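Na-K-Cl cotransporter (Methanosarcina acetivorans, PDB 3G40) probably takes part in the coupled transport of cations and chloride across the membrane, the piece described here being its cytoplasmic C-terminal domain. Local coordinates at residues Leu143-Pro148 / His263-Ala268. Residues are numbered along the deposited sequence; the frame is centred on the assembly and turned at random.
Sequences LFSKHP and HLMEKA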
loop_
_atom_site.group_PDB
_atom_site.type_symbol
_atom_site.label_atom_id
_atom_site.label_comp_id
_atom_site.label_asym_id
_atom_site.label_seq_id
_atom_site.Cartn_x
_atom_site.Cartn_y
_atom_site.Cartn_z
ATOM N N LEU A 143 -10.153 10.731 9.833
ATOM C CA LEU A 143 -9.168 11.501 9.088
ATOM C C LEU A 143 -7.887 10.680 8.959
ATOM O O LEU A 143 -7.235 10.345 9.955
ATOM C CB LEU A 143 -8.919 12.845 9.772
ATOM C CG LEU A 143 -7.845 13.753 9.176
ATOM C CD1 LEU A 143 -8.279 14.346 7.817
ATOM C CD2 LEU A 143 -7.489 14.851 10.172
ATOM N N PHE A 144 -7.542 10.332 7.724
ATOM C CA PHE A 144 -6.475 9.376 7.472
ATOM C C PHE A 144 -5.179 10.050 7.023
ATOM O O PHE A 144 -5.153 10.797 6.049
ATOM C CB PHE A 144 -6.969 8.351 6.449
ATOM C CG PHE A 144 -5.961 7.298 6.082
ATOM C CD1 PHE A 144 -5.163 6.687 7.055
ATOM C CD2 PHE A 144 -5.844 6.886 4.765
ATOM C CE1 PHE A 144 -4.254 5.701 6.700
ATOM C CE2 PHE A 144 -4.946 5.899 4.403
ATOM C CZ PHE A 144 -4.143 5.305 5.370
ATOM N N SER A 145 -4.095 9.790 7.750
ATOM C CA SER A 145 -2.816 10.388 7.404
ATOM C C SER A 145 -1.850 9.266 7.042
ATOM O O SER A 145 -1.165 8.701 7.899
ATOM C CB SER A 145 -2.297 11.243 8.563
ATOM O OG SER A 145 -1.086 11.894 8.222
ATOM N N LYS A 146 -1.826 8.920 5.764
ATOM C CA LYS A 146 -1.051 7.774 5.306
ATOM C C LYS A 146 0.407 8.151 5.153
ATOM O O LYS A 146 0.731 9.129 4.489
ATOM C CB LYS A 146 -1.600 7.235 3.974
ATOM C CG LYS A 146 -0.808 6.047 3.457
ATOM C CD LYS A 146 -1.640 5.155 2.525
ATOM C CE LYS A 146 -1.404 5.487 1.075
ATOM N NZ LYS A 146 -2.018 4.445 0.191
ATOM N N HIS A 147 1.297 7.388 5.776
ATOM C CA HIS A 147 2.714 7.716 5.692
ATOM C C HIS A 147 3.216 7.514 4.269
ATOM O O HIS A 147 2.987 6.459 3.676
ATOM C CB HIS A 147 3.536 6.873 6.670
ATOM C CG HIS A 147 4.923 7.390 6.868
ATOM N ND1 HIS A 147 5.939 7.143 5.971
ATOM C CD2 HIS A 147 5.451 8.186 7.826
ATOM C CE1 HIS A 147 7.041 7.744 6.382
ATOM N NE2 HIS A 147 6.770 8.387 7.505
ATOM N N PRO A 148 3.908 8.527 3.716
ATOM C CA PRO A 148 4.292 8.554 2.294
ATOM C C PRO A 148 5.316 7.492 1.926
ATOM O O PRO A 148 5.452 7.186 0.750
ATOM C CB PRO A 148 4.908 9.945 2.108
ATOM C CG PRO A 148 4.580 10.710 3.342
ATOM C CD PRO A 148 4.344 9.729 4.437
ATOM N N HIS A 263 2.266 16.030 12.389
ATOM C CA HIS A 263 3.464 15.833 13.190
ATOM C C HIS A 263 3.508 14.449 13.831
ATOM O O HIS A 263 4.571 13.836 13.931
ATOM C CB HIS A 263 3.576 16.912 14.272
ATOM C CG HIS A 263 4.726 16.705 15.209
ATOM N ND1 HIS A 263 6.040 16.863 14.822
ATOM C CD2 HIS A 263 4.759 16.351 16.516
ATOM C CE1 HIS A 263 6.833 16.615 15.850
ATOM N NE2 HIS A 263 6.080 16.302 16.890
ATOM N N LEU A 264 2.359 13.963 14.286
ATOM C CA LEU A 264 2.312 12.642 14.901
ATOM C C LEU A 264 2.695 11.569 13.887
ATOM O O LEU A 264 3.439 10.635 14.201
ATOM C CB LEU A 264 0.931 12.372 15.514
ATOM C CG LEU A 264 0.681 13.021 16.886
ATOM C CD1 LEU A 264 -0.800 12.986 17.277
ATOM C CD2 LEU A 264 1.547 12.390 17.984
ATOM N N MET A 265 2.202 11.713 12.658
ATOM C CA MET A 265 2.485 10.719 11.641
ATOM C C MET A 265 3.969 10.715 11.283
ATOM O O MET A 265 4.573 9.659 11.120
ATOM C CB MET A 265 1.611 10.938 10.392
ATOM C CG MET A 265 1.950 9.967 9.275
ATOM S SD MET A 265 3.065 10.726 8.086
ATOM C CE MET A 265 1.909 11.798 7.251
ATOM N N GLU A 266 4.557 11.902 11.188
ATOM C CA GLU A 266 5.961 12.033 10.819
ATOM C C GLU A 266 6.870 11.469 11.903
ATOM O O GLU A 266 7.856 10.802 11.606
ATOM C CB GLU A 266 6.308 13.498 10.574
ATOM C CG GLU A 266 5.671 14.068 9.321
ATOM C CD GLU A 266 5.590 15.580 9.350
ATOM O OE1 GLU A 266 6.130 16.190 10.300
ATOM O OE2 GLU A 266 4.981 16.158 8.424
ATOM N N LYS A 267 6.528 11.753 13.155
ATOM C CA LYS A 267 7.285 11.263 14.307
ATOM C C LYS A 267 7.167 9.744 14.422
ATOM O O LYS A 267 8.147 9.056 14.700
ATOM C CB LYS A 267 6.777 11.933 15.586
ATOM C CG LYS A 267 7.449 11.456 16.853
ATOM C CD LYS A 267 6.629 11.837 18.078
ATOM C CE LYS A 267 6.449 13.341 18.197
ATOM N NZ LYS A 267 5.681 13.723 19.422
ATOM N N ALA A 268 5.960 9.230 14.195
ATOM C CA ALA A 268 5.702 7.793 14.236
ATOM C C ALA A 268 6.471 7.019 13.170
ATOM O O ALA A 268 6.888 5.879 13.394
ATOM C CB ALA A 268 4.210 7.534 14.085
HETATM O O HOH W 1 8.477 9.961 9.131
#
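M265, on helix 258-268, reaches across to the end of strand 140-145 and the residues that follow it, touching S145, H147 and P148. M265 CG is anti to the backbone N (chi1 176°), which brings it to 3.6 Å from S145 O; bends at chi2 and chi3 then fold the methyl back over S145. M265 CE lies 3.1 Å from S145 OG, a close approach of hydroxyl to methyl. The sulfur lies against H147, with M265 SD 3.5 Å from H147 CD2 and 4.3 Å from the ring centroid. That approach is oblique, 54° off the ring normal. P148 CD meets M265 SD at 4.0 Å, while that CD also covers one face of the H147 ring, offset toward the rim. At the edge of the imidazole, in its plane, a water bridges H147 NE2, 2.8 Å away, to E266 O, to which it donates a hydrogen bond. R31 of the second subunit packs on H147. C272 of strand 271-276, the antiparallel neighbour of strand 140-145, touches M265 too, placing the contact where the two halves of the continuous sheet meet. Helix and strand end are thus joined by thioether packing and one water-mediated link; with H147 ND1 accepting from the backbone N of Q149 and A150 and NE2 bonded to the water, both ring nitrogens have partners and the ring's rotation is fixed.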